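Local coordinates for C-glycoside 3-oxidase (PDB 7DVE), which oxidises the C3 hydroxyl of the sugar in C-glycosides such as isoorientin and mangiferin, using FAD and passing the electrons to oxygen to give hydrogen peroxide, at residues Ala299-Ala304 and Leu371-Asp376; Pro340-Val345 and Ala486-Leu491. All blocks are in the same frame, centred on the assembly; numbering follows the deposited sequence.

Contact 1: residues Ala299-Ala304 and Leu371-Asp376; sequences AQIVFA and LFCAKD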
loop_
_atom_site.group_PDB
_atom_site.type_symbol
_atom_site.label_atom_id
_atom_site.label_comp_id
_atom_site.label_asym_id
_atom_site.label_seq_id
_atom_site.Cartn_x
_atom_site.Cartn_y
_atom_site.Cartn_z
ATOM N N ALA A 299 -9.805 9.378 -4.494
ATOM C CA ALA A 299 -9.578 10.530 -5.370
ATOM C C ALA A 299 -8.559 11.473 -4.733
ATOM O O ALA A 299 -8.641 11.780 -3.540
ATOM C CB ALA A 299 -10.897 11.258 -5.642
ATOM N N GLN A 300 -7.575 11.905 -5.529
ATOM C CA GLN A 300 -6.408 12.625 -5.027
ATOM C C GLN A 300 -6.338 14.001 -5.672
ATOM O O GLN A 300 -6.425 14.125 -6.906
ATOM C CB GLN A 300 -5.132 11.842 -5.320
ATOM C CG GLN A 300 -3.843 12.553 -4.896
ATOM C CD GLN A 300 -2.576 11.734 -5.141
ATOM O OE1 GLN A 300 -2.534 10.822 -5.977
ATOM N NE2 GLN A 300 -1.538 12.072 -4.421
ATOM N N ILE A 301 -6.201 15.028 -4.839
ATOM C CA ILE A 301 -6.103 16.420 -5.270
ATOM C C ILE A 301 -4.741 16.921 -4.816
ATOM O O ILE A 301 -4.367 16.725 -3.658
ATOM C CB ILE A 301 -7.231 17.294 -4.681
ATOM C CG1 ILE A 301 -8.618 16.804 -5.130
ATOM C CG2 ILE A 301 -7.049 18.755 -5.114
ATOM C CD1 ILE A 301 -9.343 15.878 -4.160
ATOM N N VAL A 302 -3.994 17.548 -5.720
ATOM C CA VAL A 302 -2.618 17.948 -5.446
ATOM C C VAL A 302 -2.462 19.441 -5.700
ATOM O O VAL A 302 -3.199 20.061 -6.473
ATOM C CB VAL A 302 -1.590 17.167 -6.299
ATOM C CG1 VAL A 302 -1.625 15.674 -5.971
ATOM C CG2 VAL A 302 -1.824 17.429 -7.799
ATOM N N PHE A 303 -1.446 19.999 -5.072
ATOM C CA PHE A 303 -1.224 21.435 -5.079
ATOM C C PHE A 303 0.245 21.639 -4.744
ATOM O O PHE A 303 0.838 20.809 -4.071
ATOM C CB PHE A 303 -2.128 22.093 -4.031
ATOM C CG PHE A 303 -2.428 23.530 -4.285
ATOM C CD1 PHE A 303 -2.669 23.991 -5.563
ATOM C CD2 PHE A 303 -2.503 24.422 -3.218
ATOM C CE1 PHE A 303 -3.003 25.347 -5.795
ATOM C CE2 PHE A 303 -2.806 25.771 -3.426
ATOM C CZ PHE A 303 -3.060 26.232 -4.731
ATOM N N ALA A 304 0.826 22.735 -5.181
ATOM C CA ALA A 304 2.224 23.012 -4.883
ATOM C C ALA A 304 2.352 24.465 -4.473
ATOM O O ALA A 304 1.722 25.334 -5.086
ATOM C CB ALA A 304 3.123 22.728 -6.105
ATOM N N LEU A 371 -4.492 16.041 -0.900
ATOM C CA LEU A 371 -5.691 15.673 -0.174
ATOM C C LEU A 371 -6.339 14.459 -0.826
ATOM O O LEU A 371 -6.370 14.336 -2.051
ATOM C CB LEU A 371 -6.692 16.834 -0.103
ATOM C CG LEU A 371 -6.837 17.542 1.265
ATOM C CD1 LEU A 371 -5.552 18.266 1.687
ATOM C CD2 LEU A 371 -8.064 18.476 1.281
ATOM N N PHE A 372 -6.855 13.564 0.005
ATOM C CA PHE A 372 -7.435 12.304 -0.424
ATOM C C PHE A 372 -8.840 12.208 0.122
ATOM O O PHE A 372 -9.068 12.467 1.310
ATOM C CB PHE A 372 -6.635 11.097 0.085
ATOM C CG PHE A 372 -5.225 11.038 -0.433
ATOM C CD1 PHE A 372 -4.245 11.909 0.062
ATOM C CD2 PHE A 372 -4.865 10.105 -1.399
ATOM C CE1 PHE A 372 -2.923 11.869 -0.412
ATOM C CE2 PHE A 372 -3.542 10.048 -1.859
ATOM C CZ PHE A 372 -2.567 10.940 -1.358
ATOM N N CYS A 373 -9.768 11.813 -0.751
ATOM C CA CYS A 373 -11.175 11.649 -0.427
ATOM C C CYS A 373 -11.507 10.200 -0.101
ATOM O O CYS A 373 -10.866 9.268 -0.602
ATOM C CB CYS A 373 -12.041 12.102 -1.598
ATOM S SG CYS A 373 -11.862 13.827 -1.928
ATOM N N ALA A 374 -12.527 10.026 0.744
ATOM C CA ALA A 374 -13.154 8.729 0.946
ATOM C C ALA A 374 -14.184 8.477 -0.157
ATOM O O ALA A 374 -14.874 9.397 -0.599
ATOM C CB ALA A 374 -13.833 8.677 2.313
ATOM N N LYS A 375 -14.271 7.229 -0.608
ATOM C CA LYS A 375 -15.174 6.871 -1.688
ATOM C C LYS A 375 -16.570 6.576 -1.146
ATOM O O LYS A 375 -16.725 6.015 -0.057
ATOM C CB LYS A 375 -14.648 5.648 -2.440
ATOM C CG LYS A 375 -15.454 5.283 -3.711
ATOM C CD LYS A 375 -15.546 6.411 -4.741
ATOM C CE LYS A 375 -16.218 5.936 -6.061
ATOM N NZ LYS A 375 -17.691 5.597 -5.946
ATOM N N ASP A 376 -17.585 7.000 -1.892
ATOM C CA ASP A 376 -18.938 6.493 -1.714
ATOM C C ASP A 376 -18.963 5.052 -2.209
ATOM O O ASP A 376 -18.963 4.806 -3.421
ATOM C CB ASP A 376 -19.918 7.365 -2.496
ATOM C CG ASP A 376 -21.363 6.880 -2.397
ATOM O OD1 ASP A 376 -21.603 5.747 -1.937
ATOM O OD2 ASP A 376 -22.264 7.651 -2.777
#

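Contact 2: residues Pro340-Val345 and Ala486-Leu491; sequences PFHGQV and ACNPTL. With FAD (flavin-adenine dinucleotide), chain C.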
loop_
_atom_site.group_PDB
_atom_site.type_symbol
_atom_site.label_atom_id
_atom_site.label_comp_id
_atom_site.label_asym_id
_atom_site.label_seq_id
_atom_site.Cartn_x
_atom_site.Cartn_y
_atom_site.Cartn_z
ATOM N N PRO A 340 -13.780 15.421 5.884
ATOM C CA PRO A 340 -13.416 14.035 5.537
ATOM C C PRO A 340 -12.374 13.911 4.425
ATOM O O PRO A 340 -12.589 13.246 3.408
ATOM C CB PRO A 340 -14.775 13.431 5.152
ATOM C CG PRO A 340 -15.559 14.564 4.622
ATOM C CD PRO A 340 -15.104 15.799 5.356
ATOM N N PHE A 341 -11.188 14.490 4.654
ATOM C CA PHE A 341 -10.050 14.345 3.758
ATOM C C PHE A 341 -8.792 14.032 4.551
ATOM O O PHE A 341 -8.540 14.621 5.606
ATOM C CB PHE A 341 -9.826 15.618 2.919
ATOM C CG PHE A 341 -11.077 16.380 2.672
ATOM C CD1 PHE A 341 -11.973 15.955 1.716
ATOM C CD2 PHE A 341 -11.395 17.482 3.450
ATOM C CE1 PHE A 341 -13.179 16.639 1.518
ATOM C CE2 PHE A 341 -12.590 18.171 3.264
ATOM C CZ PHE A 341 -13.485 17.752 2.296
ATOM N N HIS A 342 -7.992 13.110 4.037
ATOM C CA HIS A 342 -6.651 12.915 4.572
ATOM C C HIS A 342 -5.712 13.866 3.833
ATOM O O HIS A 342 -5.675 13.864 2.598
ATOM C CB HIS A 342 -6.205 11.467 4.410
ATOM C CG HIS A 342 -4.727 11.284 4.470
ATOM N ND1 HIS A 342 -4.037 11.204 5.661
ATOM C CD2 HIS A 342 -3.796 11.193 3.486
ATOM C CE1 HIS A 342 -2.751 11.047 5.410
ATOM N NE2 HIS A 342 -2.579 11.029 4.097
ATOM N N GLY A 343 -4.976 14.691 4.573
ATOM C CA GLY A 343 -4.084 15.674 3.986
ATOM C C GLY A 343 -2.639 15.379 4.342
ATOM O O GLY A 343 -2.328 15.014 5.476
ATOM N N GLN A 344 -1.758 15.552 3.376
ATOM C CA GLN A 344 -0.354 15.505 3.704
ATOM C C GLN A 344 0.349 16.607 2.936
ATOM O O GLN A 344 0.005 16.896 1.785
ATOM C CB GLN A 344 0.271 14.136 3.404
ATOM C CG GLN A 344 0.044 13.617 2.012
ATOM C CD GLN A 344 0.263 12.113 1.918
ATOM O OE1 GLN A 344 -0.268 11.321 2.723
ATOM N NE2 GLN A 344 1.048 11.711 0.930
ATOM N N VAL A 345 1.304 17.237 3.622
ATOM C CA VAL A 345 2.194 18.245 3.068
ATOM C C VAL A 345 3.602 17.670 3.080
ATOM O O VAL A 345 4.036 17.119 4.096
ATOM C CB VAL A 345 2.121 19.550 3.878
ATOM C CG1 VAL A 345 2.873 20.646 3.154
ATOM C CG2 VAL A 345 0.692 19.930 4.108
ATOM N N ALA A 486 -9.954 7.567 3.769
ATOM C CA ALA A 486 -9.137 8.515 3.026
ATOM C C ALA A 486 -7.641 8.352 3.261
ATOM O O ALA A 486 -6.857 8.731 2.395
ATOM C CB ALA A 486 -9.528 9.951 3.383
ATOM N N CYS A 487 -7.224 7.814 4.407
ATOM C CA CYS A 487 -5.818 7.854 4.788
ATOM C C CYS A 487 -5.050 6.754 4.073
ATOM O O CYS A 487 -5.624 5.831 3.509
ATOM C CB CYS A 487 -5.648 7.697 6.311
ATOM S SG CYS A 487 -6.220 6.122 6.937
ATOM N N ASN A 488 -3.733 6.848 4.111
ATOM C CA ASN A 488 -2.928 5.878 3.388
ATOM C C ASN A 488 -3.152 4.510 4.024
ATOM O O ASN A 488 -3.151 4.397 5.258
ATOM C CB ASN A 488 -1.456 6.288 3.399
ATOM C CG ASN A 488 -1.285 7.804 3.317
ATOM O OD1 ASN A 488 -1.643 8.519 4.250
ATOM N ND2 ASN A 488 -0.758 8.299 2.196
ATOM N N PRO A 489 -3.443 3.481 3.238
ATOM C CA PRO A 489 -4.013 2.255 3.818
ATOM C C PRO A 489 -3.015 1.241 4.340
ATOM O O PRO A 489 -3.418 0.328 5.070
ATOM C CB PRO A 489 -4.800 1.660 2.645
ATOM C CG PRO A 489 -4.008 2.079 1.464
ATOM C CD PRO A 489 -3.527 3.485 1.768
ATOM N N THR A 490 -1.738 1.351 3.971
ATOM C CA THR A 490 -0.820 0.241 4.200
ATOM C C THR A 490 -0.739 -0.138 5.681
ATOM O O THR A 490 -0.811 -1.321 6.025
ATOM C CB THR A 490 0.569 0.567 3.653
ATOM O OG1 THR A 490 0.441 1.195 2.377
ATOM C CG2 THR A 490 1.361 -0.739 3.470
ATOM N N LEU A 491 -0.563 0.842 6.574
ATOM C CA LEU A 491 -0.475 0.503 7.992
ATOM C C LEU A 491 -1.681 -0.318 8.423
ATOM O O LEU A 491 -1.540 -1.289 9.181
ATOM C CB LEU A 491 -0.372 1.756 8.858
ATOM C CG LEU A 491 -0.301 1.465 10.383
ATOM C CD1 LEU A 491 0.791 0.446 10.747
ATOM C CD2 LEU A 491 -0.038 2.738 11.171
HETATM P PA FAD C . 1.861 -4.924 -2.987
HETATM O O1A FAD C . 1.382 -4.661 -4.366
HETATM O O2A FAD C . 2.667 -3.888 -2.300
HETATM O O5B FAD C . 2.666 -6.312 -3.149
HETATM C C5B FAD C . 2.002 -7.438 -3.729
HETATM C C4B FAD C . 3.010 -8.350 -4.379
HETATM O O4B FAD C . 2.245 -9.490 -4.869
HETATM C C3B FAD C . 3.626 -7.695 -5.632
HETATM O O3B FAD C . 5.061 -7.773 -5.522
HETATM C C2B FAD C . 3.113 -8.622 -6.744
HETATM O O2B FAD C . 4.084 -8.801 -7.779
HETATM C C1B FAD C . 2.936 -9.942 -6.023
HETATM N N9A FAD C . 2.020 -10.859 -6.795
HETATM C C8A FAD C . 0.813 -10.452 -7.221
HETATM N N7A FAD C . 0.225 -11.468 -7.861
HETATM C C5A FAD C . 1.061 -12.508 -7.846
HETATM C C6A FAD C . 0.935 -13.751 -8.332
HETATM N N6A FAD C . -0.209 -14.025 -8.959
HETATM N N1A FAD C . 1.901 -14.680 -8.199
HETATM C C2A FAD C . 3.070 -14.317 -7.527
HETATM N N3A FAD C . 3.177 -13.011 -7.012
HETATM C C4A FAD C . 2.172 -12.135 -7.182
HETATM N N1 FAD C . 0.951 3.624 0.729
HETATM C C2 FAD C . 0.829 4.199 1.982
HETATM O O2 FAD C . 0.191 3.590 2.833
HETATM N N3 FAD C . 1.412 5.448 2.248
HETATM C C4 FAD C . 2.169 6.100 1.249
HETATM O O4 FAD C . 2.698 7.188 1.503
HETATM C C4X FAD C . 2.281 5.508 -0.004
HETATM N N5 FAD C . 2.944 6.105 -1.026
HETATM C C5X FAD C . 3.145 5.424 -2.191
HETATM C C6 FAD C . 3.949 5.964 -3.213
HETATM C C7 FAD C . 4.218 5.268 -4.387
HETATM C C7M FAD C . 5.115 5.888 -5.488
HETATM C C8 FAD C . 3.668 3.998 -4.565
HETATM C C8M FAD C . 3.954 3.218 -5.862
HETATM C C9 FAD C . 2.859 3.453 -3.559
HETATM C C9A FAD C . 2.585 4.159 -2.373
HETATM N N10 FAD C . 1.790 3.645 -1.406
HETATM C C10 FAD C . 1.670 4.273 -0.235
HETATM C "C1'" FAD C . 1.043 2.365 -1.569
HETATM C "C2'" FAD C . 1.720 1.131 -0.961
HETATM O "O2'" FAD C . 2.916 0.855 -1.710
HETATM C "C3'" FAD C . 0.736 -0.086 -0.956
HETATM O "O3'" FAD C . -0.419 0.225 -0.164
HETATM C "C4'" FAD C . 1.376 -1.317 -0.313
HETATM O "O4'" FAD C . 2.567 -1.653 -1.008
HETATM C "C5'" FAD C . 0.402 -2.526 -0.374
HETATM O "O5'" FAD C . 1.078 -3.735 0.028
HETATM P P FAD C . 0.607 -5.217 -0.420
HETATM O O1P FAD C . 1.615 -6.254 -0.069
HETATM O O2P FAD C . -0.776 -5.351 0.082
HETATM O O3P FAD C . 0.618 -5.290 -2.037
#

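Contact 1: residues Ala299-Ala304 and Leu371-Asp376
Gln300 and Phe372 face each other as a non-hydrogen-bonded antiparallel pair, and their side chains leave the sheet side by side, pointing the same way. From CB, Gln300 runs straight out: CG stands opposite the backbone N (chi1 177°) and the chain stays extended beyond it. CG lies over one face of the Phe372 ring, 4.3 Å from its centroid, in a CH-pi contact. CD comes next, 3.8 Å from Phe372 CE2, and the amide nitrogen ends the run with Gln300 NE2 3.4 Å from Phe372 CZ. The amide thus passes beyond the CE2-CZ side of the ring, its plane turned 30° from that of the ring.

Both strands, 300-307 and 366-373, belong to the antiparallel sheet that goes with the FAD-binding Rossmann-type part in GMC oxidoreductases. Phe372 is on the active-site side of it, with its ring meeting those of His342 and His444, the probable proton acceptor. The backbones are joined by Ile301 N to Leu371 O at 2.9 Å, Leu371 N to Ile301 O at 2.8 Å and Cys373 N to Ala299 O at 3.0 Å, all nearly straight. On the face that carries Ile301 and Leu371, the tip of the isoleucine turns to the cysteine sulfur, Ile301 CD1 to Cys373 SG 3.9 Å, and helix 406-424 covers both through Ala415.

Contact 2: residues Pro340-Val345 and Ala486-Leu491
His342 lays one face of its imidazole over the backbone of Cys487 and Asn488: Cys487 CA is 4.0 Å from the ring centroid in a CH-pi contact, and Asn488 N lies above the ring centre. CG opposite the backbone N (chi1 159°) sets the ring there. Nearer the strand, His342 CB packs on Ala486 CB at 3.8 Å. At the ring edge, His342 NE2 gives an in-plane hydrogen bond of 2.7 Å to Gln344 OE1, two residues along the same strand. That oxygen also accepts from Asn488 ND2 at 3.1 Å, the two amides nearly coplanar.

Two donors thus grip one buried carbonyl at the substrate-side sheet of this GMC oxidoreductase, where it meets the loop leading into helix 490-510 beside the flavin. Replacing His342 by an alanine is likely to leave Gln344 OE1 without one of its two donors and open a gap over Cys487 CA. The Asn488 amide stands almost perpendicular to the imidazole, and Asn488 CB is 3.2 Å from FAD N3. Further along, Thr490 N donates to FAD O2 at 3.2 Å, and FAD O3' donates to Thr490 OG1 at 2.9 Å.

Coming from the N terminus, the chain first lays down 299-304, then 340-345, then 371-376, where contact 1 closes a loop of 66 residues without any helix. The strand of 340-345 lies inside that loop, yet its partner arrives much later: contact 2 closes only at 486-491, after helix 406-424 and strand 473-475 of the parallel sheet. The segments therefore alternate and the two loops cross. They meet at neighbouring strands 341-347 and 366-373, where Phe372 N probably bonds to His342 O. Contact 1 fastens strands within the antiparallel sheet, whereas contact 2 ties that sheet to the segment leading into helix 490-510 at the flavin.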